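Local coordinates for protein Ribose/Galactose Isomerase (Vibrio parahaemolyticus, PDB 3ONO) that probably interconverts aldose and ketose sugar phosphates, as a putative isomerase of the LacAB/RpiB family, at residues Gly55-Ile60 with Thr190-Cys195; Met82-Asn85 with Gly89-Cys92; Glu173-Ile178 with Ala206-Ser211. All blocks are in the same frame, centred on the assembly; numbering follows the deposited sequence.

Contact 1. Residues Gly55-Ile60 with Thr190-Cys195; sequences GIMASI and TQFQEC
Phe192 reaches from helix 190-199 to helix 51-63 and meets Met57 and Ile60, which lie three residues apart, about one turn, on the same side of their helix. With CG anti to the backbone N (chi1 177°), its ring is directed toward helix 51-63, and three consecutive ring carbons make the contact. Phe192 CD1 lies 3.7 Å from CE of Met57, a selenomethionine whose chain bends at chi3 (83°), so that its methyl meets the ring obliquely. Met57 CB touches next, 3.8 Å from Phe192 CE1. Ile60 CG2 sits at the ring edge, near its plane, 3.9 Å from Phe192 CZ. Val187 and Leu61 also touch Phe192, while Ala186 and Leu49 pack on Met57.

Thr190 and Glu194 lie exposed on the solvent side, the latter poorly ordered. Gln191 NE2 is bonded to Asp46 and to the carbonyl of Gly40, and Cys195 packs on Leu61. The contact joins helix 51-63, which connects strands 35-38 and 69-74 of the parallel sheet, to the C-terminal helices. No hydrogen bond crosses between the two segments, so the contact rests on apolar burial (159 Å²) without directional bonds.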
ATOM      1  N   GLY A  55       2.700 -21.005  15.074  1.00 19.55           N
ATOM      2  CA  GLY A  55       3.336 -21.858  14.085  1.00 17.60           C
ATOM      3  C   GLY A  55       3.191 -23.331  14.440  1.00 20.86           C
ATOM      4  O   GLY A  55       2.954 -24.186  13.571  1.00 21.59           O
ATOM      5  N   ILE A  56       3.359 -23.643  15.722  1.00 18.23           N
ATOM      6  CA  ILE A  56       3.250 -25.041  16.166  1.00 19.30           C
ATOM      7  C   ILE A  56       1.823 -25.548  15.958  1.00 23.23           C
ATOM      8  O   ILE A  56       1.603 -26.670  15.472  1.00 22.77           O
ATOM      9  CB  ILE A  56       3.645 -25.170  17.655  1.00 20.01           C
ATOM     10  CG1 ILE A  56       5.123 -24.837  17.823  1.00 20.68           C
ATOM     11  CG2 ILE A  56       3.357 -26.587  18.182  1.00 23.49           C
ATOM     12  CD1 ILE A  56       5.503 -24.471  19.256  1.00 22.35           C
HETATM   13  N   MSE A  57       0.853 -24.715  16.323  1.00 25.09           N
HETATM   14  CA  MSE A  57      -0.557 -25.027  16.073  1.00 23.26           C
HETATM   15  C   MSE A  57      -0.848 -25.222  14.593  1.00 24.19           C
HETATM   16  O   MSE A  57      -1.571 -26.144  14.212  1.00 22.53           O
HETATM   17  CB  MSE A  57      -1.462 -23.931  16.663  1.00 22.87           C
HETATM   18  CG  MSE A  57      -1.226 -23.779  18.147  1.00 25.57           C
HETATM   19 SE   MSE A  57      -1.831 -22.083  18.858  0.62 30.40          SE
HETATM   20  CE  MSE A  57      -3.668 -22.630  19.041  1.00 28.80           C
ATOM     21  N   ALA A  58      -0.280 -24.377  13.740  1.00 22.51           N
ATOM     22  CA  ALA A  58      -0.546 -24.540  12.311  1.00 20.20           C
ATOM     23  C   ALA A  58       0.020 -25.876  11.845  1.00 21.75           C
ATOM     24  O   ALA A  58      -0.620 -26.601  11.065  1.00 22.37           O
ATOM     25  CB  ALA A  58       0.067 -23.397  11.519  1.00 19.97           C
ATOM     26  N   SER A  59       1.218 -26.210  12.318  1.00 19.17           N
ATOM     27  CA  SER A  59       1.809 -27.498  11.921  1.00 17.64           C
ATOM     28  C   SER A  59       0.929 -28.657  12.370  1.00 26.68           C
ATOM     29  O   SER A  59       0.624 -29.559  11.583  1.00 24.77           O
ATOM     30  CB  SER A  59       3.226 -27.703  12.480  1.00 20.97           C
ATOM     31  OG  SER A  59       3.705 -28.997  12.097  1.00 22.94           O
ATOM     32  N   ILE A  60       0.500 -28.635  13.624  1.00 21.26           N
ATOM     33  CA  ILE A  60      -0.248 -29.791  14.135  1.00 24.09           C
ATOM     34  C   ILE A  60      -1.561 -29.937  13.372  1.00 25.24           C
ATOM     35  O   ILE A  60      -1.923 -31.040  12.943  1.00 26.51           O
ATOM     36  CB  ILE A  60      -0.475 -29.694  15.641  1.00 25.22           C
ATOM     37  CG1 ILE A  60       0.875 -29.864  16.354  1.00 25.60           C
ATOM     38  CG2 ILE A  60      -1.473 -30.777  16.110  1.00 25.68           C
ATOM     39  CD1 ILE A  60       0.860 -29.495  17.831  1.00 26.79           C
ATOM     40  N   THR A 190      -9.255 -25.268  24.983  1.00 35.51           N
ATOM     41  CA  THR A 190     -10.413 -26.081  24.631  1.00 36.43           C
ATOM     42  C   THR A 190     -10.785 -25.941  23.157  1.00 37.04           C
ATOM     43  O   THR A 190     -11.134 -26.934  22.513  1.00 37.73           O
ATOM     44  CB  THR A 190     -11.649 -25.760  25.511  1.00 38.52           C
ATOM     45  OG1 THR A 190     -11.963 -24.364  25.410  1.00 46.30           O
ATOM     46  CG2 THR A 190     -11.379 -26.095  26.952  1.00 40.07           C
ATOM     47  N   GLN A 191     -10.705 -24.726  22.611  1.00 30.73           N
ATOM     48  CA  GLN A 191     -11.071 -24.539  21.200  1.00 32.53           C
ATOM     49  C   GLN A 191     -10.064 -25.234  20.267  1.00 33.14           C
ATOM     50  O   GLN A 191     -10.441 -25.762  19.224  1.00 33.78           O
ATOM     51  CB  GLN A 191     -11.310 -23.062  20.826  1.00 33.18           C
ATOM     52  CG  GLN A 191     -10.098 -22.162  20.931  1.00 32.38           C
ATOM     53  CD  GLN A 191      -9.966 -21.515  22.294  1.00 34.87           C
ATOM     54  OE1 GLN A 191     -10.440 -22.053  23.298  1.00 34.39           O
ATOM     55  NE2 GLN A 191      -9.324 -20.348  22.336  1.00 32.82           N
ATOM     56  N   PHE A 192      -8.789 -25.273  20.644  1.00 31.04           N
ATOM     57  CA  PHE A 192      -7.821 -25.994  19.816  1.00 29.41           C
ATOM     58  C   PHE A 192      -8.096 -27.492  19.855  1.00 34.11           C
ATOM     59  O   PHE A 192      -8.167 -28.161  18.820  1.00 31.81           O
ATOM     60  CB  PHE A 192      -6.379 -25.746  20.267  1.00 30.33           C
ATOM     61  CG  PHE A 192      -5.365 -26.532  19.474  1.00 29.74           C
ATOM     62  CD1 PHE A 192      -4.848 -26.012  18.292  1.00 31.49           C
ATOM     63  CD2 PHE A 192      -4.961 -27.792  19.882  1.00 32.39           C
ATOM     64  CE1 PHE A 192      -3.933 -26.725  17.545  1.00 28.85           C
ATOM     65  CE2 PHE A 192      -4.041 -28.520  19.138  1.00 31.33           C
ATOM     66  CZ  PHE A 192      -3.527 -27.980  17.964  1.00 29.34           C
ATOM     67  N   GLN A 193      -8.237 -28.021  21.064  1.00 33.30           N
ATOM     68  CA  GLN A 193      -8.428 -29.457  21.233  1.00 36.84           C
ATOM     69  C   GLN A 193      -9.703 -29.938  20.537  1.00 38.69           C
ATOM     70  O   GLN A 193      -9.719 -31.006  19.924  1.00 38.36           O
ATOM     71  CB  GLN A 193      -8.428 -29.821  22.713  1.00 36.54           C
ATOM     72  CG  GLN A 193      -7.058 -29.658  23.355  1.00 38.06           C
ATOM     73  CD  GLN A 193      -7.087 -29.857  24.848  1.00 44.01           C
ATOM     74  OE1 GLN A 193      -7.951 -30.562  25.370  1.00 48.11           O
ATOM     75  NE2 GLN A 193      -6.135 -29.243  25.550  1.00 41.20           N
ATOM     76  N   GLU A 194     -10.760 -29.137  20.612  1.00 38.19           N
ATOM     77  CA  GLU A 194     -12.029 -29.532  20.026  1.00 44.98           C
ATOM     78  C   GLU A 194     -11.901 -29.698  18.516  1.00 43.62           C
ATOM     79  O   GLU A 194     -12.434 -30.645  17.939  1.00 45.36           O
ATOM     80  CB  GLU A 194     -13.119 -28.512  20.360  1.00 52.48           C
ATOM     81  CG  GLU A 194     -14.513 -28.953  19.943  1.00 71.48           C
ATOM     82  CD  GLU A 194     -15.573 -27.897  20.217  1.00 87.77           C
ATOM     83  OE1 GLU A 194     -15.267 -26.913  20.929  1.00 91.92           O
ATOM     84  OE2 GLU A 194     -16.712 -28.054  19.716  1.00 92.70           O
ATOM     85  N   CYS A 195     -11.193 -28.767  17.876  1.00 34.92           N
ATOM     86  CA  CYS A 195     -10.959 -28.853  16.444  1.00 31.26           C
ATOM     87  C   CYS A 195     -10.047 -30.044  16.146  1.00 31.16           C
ATOM     88  O   CYS A 195     -10.383 -30.908  15.341  1.00 35.47           O
ATOM     89  CB  CYS A 195     -10.330 -27.547  15.927  1.00 30.99           C
ATOM     90  SG  CYS A 195      -9.733 -27.607  14.217  1.00 35.66           S
TER

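Contact 2. Residues Met82-Asn85 with Gly89-Cys92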
HETATM    1  N   MSE A  82       6.911 -16.128   9.787  1.00 17.14           N
HETATM    2  CA  MSE A  82       8.200 -16.826   9.884  1.00 16.13           C
HETATM    3  C   MSE A  82       8.097 -18.045  10.802  1.00 17.92           C
HETATM    4  O   MSE A  82       8.748 -19.081  10.563  1.00 18.57           O
HETATM    5  CB  MSE A  82       9.284 -15.860  10.326  1.00 19.65           C
HETATM    6  CG  MSE A  82       9.469 -14.738   9.295  1.00 20.85           C
HETATM    7 SE   MSE A  82      10.925 -13.565   9.778  0.67 26.33          SE
HETATM    8  CE  MSE A  82      10.269 -13.099  11.544  1.00 19.08           C
ATOM      9  N   SER A  83       7.247 -17.924  11.822  1.00 16.64           N
ATOM     10  CA  SER A  83       6.975 -19.029  12.766  1.00 19.29           C
ATOM     11  C   SER A  83       6.249 -20.186  12.078  1.00 21.39           C
ATOM     12  O   SER A  83       6.531 -21.353  12.341  1.00 20.99           O
ATOM     13  CB  SER A  83       6.128 -18.493  13.941  1.00 20.40           C
ATOM     14  OG  SER A  83       5.719 -19.546  14.818  1.00 20.45           O
ATOM     15  N   CYS A  84       5.322 -19.879  11.177  1.00 18.65           N
ATOM     16  CA  CYS A  84       4.635 -20.949  10.417  1.00 15.96           C
ATOM     17  C   CYS A  84       5.564 -21.620   9.405  1.00 18.19           C
ATOM     18  O   CYS A  84       5.587 -22.857   9.279  1.00 18.56           O
ATOM     19  CB  CYS A  84       3.434 -20.364   9.667  1.00 17.21           C
ATOM     20  SG  CYS A  84       2.032 -20.015  10.753  1.00 20.55           S
ATOM     21  N   ASN A  85       6.297 -20.813   8.644  1.00 18.39           N
ATOM     22  CA  ASN A  85       7.070 -21.362   7.520  1.00 16.55           C
ATOM     23  C   ASN A  85       8.202 -22.302   7.909  1.00 16.65           C
ATOM     24  O   ASN A  85       8.635 -23.130   7.097  1.00 17.69           O
ATOM     25  CB  ASN A  85       7.593 -20.240   6.612  1.00 16.72           C
ATOM     26  CG  ASN A  85       6.541 -19.793   5.573  1.00 18.68           C
ATOM     27  OD1 ASN A  85       6.135 -20.594   4.733  1.00 18.92           O
ATOM     28  ND2 ASN A  85       6.099 -18.537   5.637  1.00 18.05           N
ATOM     29  N   GLY A  89       5.317 -28.913   5.868  1.00 19.61           N
ATOM     30  CA  GLY A  89       3.903 -29.034   5.606  1.00 19.96           C
ATOM     31  C   GLY A  89       3.113 -27.741   5.788  1.00 22.33           C
ATOM     32  O   GLY A  89       1.904 -27.733   5.577  1.00 21.07           O
ATOM     33  N   VAL A  90       3.787 -26.666   6.202  1.00 20.31           N
ATOM     34  CA  VAL A  90       3.128 -25.369   6.393  1.00 19.94           C
ATOM     35  C   VAL A  90       3.735 -24.352   5.451  1.00 18.34           C
ATOM     36  O   VAL A  90       4.898 -23.985   5.604  1.00 20.01           O
ATOM     37  CB  VAL A  90       3.306 -24.861   7.837  1.00 17.96           C
ATOM     38  CG1 VAL A  90       2.524 -23.549   8.036  1.00 18.67           C
ATOM     39  CG2 VAL A  90       2.834 -25.948   8.826  1.00 19.05           C
ATOM     40  N   VAL A  91       2.923 -23.870   4.507  1.00 17.85           N
ATOM     41  CA  VAL A  91       3.369 -22.973   3.463  1.00 18.86           C
ATOM     42  C   VAL A  91       2.538 -21.690   3.612  1.00 18.93           C
ATOM     43  O   VAL A  91       1.398 -21.634   3.177  1.00 18.57           O
ATOM     44  CB  VAL A  91       3.174 -23.628   2.082  1.00 18.89           C
ATOM     45  CG1 VAL A  91       3.544 -22.642   0.976  1.00 20.78           C
ATOM     46  CG2 VAL A  91       4.032 -24.902   1.973  1.00 21.36           C
ATOM     47  N   CYS A  92       3.116 -20.679   4.266  1.00 17.46           N
ATOM     48  CA  CYS A  92       2.382 -19.485   4.702  1.00 17.30           C
ATOM     49  C   CYS A  92       2.843 -18.236   3.961  1.00 19.93           C
ATOM     50  O   CYS A  92       4.019 -17.871   4.026  1.00 18.38           O
ATOM     51  CB  CYS A  92       2.596 -19.281   6.219  1.00 16.22           C
ATOM     52  SG  CYS A  92       1.562 -17.961   6.934  1.00 19.24           S
TER
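The carboxamide of Asn85 meets Cys92 O in its own plane and Cys92 N from above it, pairing with both the carbonyl and the N-H of one residue. The two bonds use the group differently. Asn85 ND2 donates to Cys92 O at 2.7 Å, nearly straight, with the acceptor close to the amide plane and the donor lying on a lone pair in the carbonyl plane of Cys92. Cys92 N returns a bond to Asn85 OD1 at 3.1 Å, but approaches 40° out of the plane of the amide. A further bond from Asn85 ND2 to Leu81 O ties the amide back to its own helix, so its rotation should be well fixed. Met82 of the second subunit packs on Asn85 as well.

Cys84 makes the apolar half of the contact. Cys84 CB touches two side chains of the returning chain, Val90 CG1 at 3.7 Å and Cys92 CB at the same 3.7 Å. In Val90 the CG1 branch swings away from its own amide nitrogen (chi1 -176°), a torsion that sets this methyl against Cys84; Val90 CB also lies 3.4 Å from Cys84 O.

The contact closes the short turn between helix 78-85 and strand 92-94, within the beta-alpha-beta crossover from strand 69-74 that steps over strand 112-116. Cys84 and Val90 pack on helix 51-63, Cys92 lies against strand 112-116, and Val91, turned the other way, packs on helix 150-167 and on Met82 of the second subunit.

Contact 3. Residues Glu173-Ile178 with Ala206-Ser211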
ATOM      1  N   GLU A 173       8.989 -36.221  15.384  1.00 23.55           N
ATOM      2  CA  GLU A 173      10.329 -36.079  15.944  1.00 24.24           C
ATOM      3  C   GLU A 173      10.661 -34.608  16.139  1.00 24.70           C
ATOM      4  O   GLU A 173      11.246 -34.222  17.146  1.00 24.25           O
ATOM      5  CB  GLU A 173      11.404 -36.692  15.043  1.00 26.49           C
ATOM      6  CG  GLU A 173      12.794 -36.623  15.689  1.00 33.60           C
ATOM      7  CD  GLU A 173      13.896 -37.316  14.886  1.00 45.11           C
ATOM      8  OE1 GLU A 173      13.576 -38.143  14.006  1.00 44.47           O
ATOM      9  OE2 GLU A 173      15.091 -37.031  15.151  1.00 47.79           O
ATOM     10  N   GLY A 174      10.330 -33.800  15.138  1.00 23.15           N
ATOM     11  CA  GLY A 174      10.588 -32.366  15.225  1.00 21.84           C
ATOM     12  C   GLY A 174       9.822 -31.705  16.358  1.00 21.48           C
ATOM     13  O   GLY A 174      10.360 -30.856  17.094  1.00 22.15           O
ATOM     14  N   LEU A 175       8.566 -32.091  16.523  1.00 20.96           N
ATOM     15  CA  LEU A 175       7.751 -31.497  17.569  1.00 22.60           C
ATOM     16  C   LEU A 175       8.335 -31.880  18.926  1.00 23.36           C
ATOM     17  O   LEU A 175       8.319 -31.090  19.867  1.00 24.15           O
ATOM     18  CB  LEU A 175       6.305 -31.966  17.470  1.00 24.70           C
ATOM     19  CG  LEU A 175       5.504 -31.382  16.303  1.00 23.47           C
ATOM     20  CD1 LEU A 175       4.128 -32.031  16.256  1.00 24.63           C
ATOM     21  CD2 LEU A 175       5.408 -29.836  16.392  1.00 23.38           C
ATOM     22  N   ARG A 176       8.865 -33.096  19.020  1.00 22.67           N
ATOM     23  CA  ARG A 176       9.456 -33.535  20.284  1.00 22.05           C
ATOM     24  C   ARG A 176      10.723 -32.775  20.627  1.00 27.37           C
ATOM     25  O   ARG A 176      11.126 -32.741  21.794  1.00 25.28           O
ATOM     26  CB  ARG A 176       9.783 -35.027  20.253  1.00 24.55           C
ATOM     27  CG  ARG A 176       8.596 -35.957  20.191  1.00 24.20           C
ATOM     28  CD  ARG A 176       9.080 -37.441  20.397  1.00 28.85           C
ATOM     29  NE  ARG A 176       8.011 -38.363  20.022  1.00 31.94           N
ATOM     30  CZ  ARG A 176       7.003 -38.708  20.820  1.00 36.58           C
ATOM     31  NH1 ARG A 176       6.946 -38.239  22.066  1.00 33.92           N
ATOM     32  NH2 ARG A 176       6.064 -39.543  20.380  1.00 37.01           N
ATOM     33  N   ALA A 177      11.387 -32.221  19.610  1.00 22.96           N
ATOM     34  CA  ALA A 177      12.640 -31.499  19.809  1.00 21.50           C
ATOM     35  C   ALA A 177      12.372 -30.066  20.241  1.00 22.94           C
ATOM     36  O   ALA A 177      13.253 -29.423  20.819  1.00 21.91           O
ATOM     37  CB  ALA A 177      13.492 -31.498  18.546  1.00 21.44           C
ATOM     38  N   ILE A 178      11.178 -29.547  19.924  1.00 18.19           N
ATOM     39  CA  ILE A 178      10.810 -28.207  20.396  1.00 18.11           C
ATOM     40  C   ILE A 178      10.718 -28.261  21.918  1.00 23.96           C
ATOM     41  O   ILE A 178      10.427 -29.300  22.481  1.00 25.23           O
ATOM     42  CB  ILE A 178       9.452 -27.786  19.804  1.00 20.31           C
ATOM     43  CG1 ILE A 178       9.562 -27.729  18.277  1.00 20.02           C
ATOM     44  CG2 ILE A 178       8.979 -26.432  20.389  1.00 22.29           C
ATOM     45  CD1 ILE A 178       8.228 -27.470  17.582  1.00 20.13           C
ATOM     46  N   ALA A 206      -2.143 -37.451  16.944  1.00 30.70           N
ATOM     47  CA  ALA A 206      -3.130 -37.461  18.014  1.00 36.34           C
ATOM     48  C   ALA A 206      -2.536 -38.061  19.291  1.00 36.04           C
ATOM     49  O   ALA A 206      -2.679 -37.503  20.383  1.00 35.58           O
ATOM     50  CB  ALA A 206      -4.353 -38.237  17.592  1.00 37.92           C
ATOM     51  N   GLU A 207      -1.863 -39.197  19.162  0.57 36.09           N
ATOM     52  CA  GLU A 207      -1.298 -39.841  20.341  0.57 37.52           C
ATOM     53  C   GLU A 207      -0.246 -38.961  21.003  0.57 36.77           C
ATOM     54  O   GLU A 207      -0.179 -38.877  22.232  0.57 35.63           O
ATOM     55  CB  GLU A 207      -0.736 -41.224  20.003  0.57 42.89           C
ATOM     56  CG  GLU A 207      -1.817 -42.287  19.817  0.57 51.37           C
ATOM     57  CD  GLU A 207      -2.732 -42.419  21.029  0.57 56.28           C
ATOM     58  OE1 GLU A 207      -2.218 -42.672  22.141  0.57 56.43           O
ATOM     59  OE2 GLU A 207      -3.965 -42.260  20.867  0.57 58.54           O
ATOM     60  N   TYR A 208       0.565 -38.290  20.188  1.00 35.48           N
ATOM     61  CA  TYR A 208       1.574 -37.389  20.725  1.00 34.47           C
ATOM     62  C   TYR A 208       0.915 -36.226  21.459  1.00 35.19           C
ATOM     63  O   TYR A 208       1.304 -35.901  22.580  1.00 32.42           O
ATOM     64  CB  TYR A 208       2.486 -36.850  19.616  1.00 30.97           C
ATOM     65  CG  TYR A 208       3.323 -35.678  20.066  1.00 28.18           C
ATOM     66  CD1 TYR A 208       4.319 -35.838  21.022  1.00 30.35           C
ATOM     67  CD2 TYR A 208       3.119 -34.401  19.526  1.00 26.09           C
ATOM     68  CE1 TYR A 208       5.087 -34.773  21.447  1.00 29.53           C
ATOM     69  CE2 TYR A 208       3.889 -33.327  19.939  1.00 25.78           C
ATOM     70  CZ  TYR A 208       4.867 -33.513  20.894  1.00 28.06           C
ATOM     71  OH  TYR A 208       5.628 -32.456  21.321  1.00 27.46           O
ATOM     72  N   VAL A 209      -0.060 -35.587  20.814  1.00 29.73           N
ATOM     73  CA  VAL A 209      -0.796 -34.486  21.445  1.00 28.82           C
ATOM     74  C   VAL A 209      -1.442 -34.944  22.759  1.00 33.49           C
ATOM     75  O   VAL A 209      -1.303 -34.281  23.787  1.00 33.30           O
ATOM     76  CB  VAL A 209      -1.837 -33.872  20.505  1.00 29.30           C
ATOM     77  CG1 VAL A 209      -2.715 -32.878  21.259  1.00 34.30           C
ATOM     78  CG2 VAL A 209      -1.133 -33.194  19.321  1.00 29.78           C
ATOM     79  N   LYS A 210      -2.112 -36.094  22.734  1.00 32.94           N
ATOM     80  CA  LYS A 210      -2.722 -36.650  23.952  1.00 39.02           C
ATOM     81  C   LYS A 210      -1.720 -36.776  25.103  1.00 42.29           C
ATOM     82  O   LYS A 210      -2.041 -36.475  26.256  1.00 43.35           O
ATOM     83  CB  LYS A 210      -3.362 -38.017  23.679  1.00 50.25           C
ATOM     84  CG  LYS A 210      -4.674 -37.935  22.917  1.00 59.96           C
ATOM     85  CD  LYS A 210      -5.383 -39.286  22.798  1.00 68.14           C
ATOM     86  CE  LYS A 210      -6.679 -39.131  21.994  1.00 74.85           C
ATOM     87  NZ  LYS A 210      -7.604 -40.292  22.112  1.00 80.90           N
ATOM     88  N   SER A 211      -0.507 -37.211  24.782  1.00 34.62           N
ATOM     89  CA  SER A 211       0.516 -37.409  25.793  1.00 35.35           C
ATOM     90  C   SER A 211       0.932 -36.117  26.494  1.00 39.62           C
ATOM     91  O   SER A 211       1.490 -36.154  27.596  1.00 41.74           O
ATOM     92  CB  SER A 211       1.733 -38.119  25.191  1.00 36.25           C
ATOM     93  OG  SER A 211       2.586 -37.223  24.493  1.00 35.67           O
TER
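Tyr208 of helix 203-212 inserts its ring between Leu175 and Arg176, consecutive residues of helix 171-177, and loses more surface to the contact than either. Its first torsion (chi1 166°) points CG away from the residue's own nitrogen, which sends the ring toward the other helix with its two sides turned to different partners.

Leu175 takes the CD2-CE2 side. Leu175 CB lies 3.7 Å from Tyr208 CE2, and Leu175 CD1 follows at 3.9 Å from the same ring carbon, so the leucine crosses the ring obliquely with both the root and one branch of its side chain. On the other side, Arg176 runs past the tyrosine in the opposite direction, extended from CG to NE. Arg176 CG is 3.9 Å from Tyr208 CE1, and Arg176 NH1 reaches 3.7 Å from Tyr208 CD1. The guanidinium turns one face to CD1, offset toward its rim, and its plane stands 74° from that of the ring; the two groups therefore do not form a parallel stack. Arg176 is itself exposed and lies along this side of the buried tyrosine.

The phenol oxygen is bonded to Gln180 NE2 in the following helix, giving this buried polar end a partner, and Tyr208 OH also lies 3.3 Å from Leu175 O. Within helix 203-212, Ser211 OG donates to Tyr208 O at 2.7 Å.

The two helices lie in the helical C-terminal part of the chain. Leu175 and Val209 both pack on Ile60 of helix 51-63, Tyr208 also rests on Val183 of helix 180-186, and Val209 touches Phe196 and Phe197 of helix 190-199. At the end of segment 173-178, Ile178 packs on Val167 of the second subunit.

Overall arrangement
Helix 51-63 unites the three contacts. It supplies one side of contact 1; its Ser59 and Ala58 lie against Val90 and Cys84 of contact 2, and Ile56 and Ile60 touch Ile178, Leu175 and Val209 of contact 3. The touching residues of contacts 1 and 2 are all buried, whereas contact 3 lies farther from the chain centre and has an exposed arginine at its border. Their chemistry differs accordingly: contact 1 is wholly apolar between helices, contact 2 combines backbone-directed amide bonds with apolar packing beside the sheet, and contact 3 sets an aromatic ring between aliphatic and charged side chains. Contacts 2 and 3 do not touch, but both reach the second subunit.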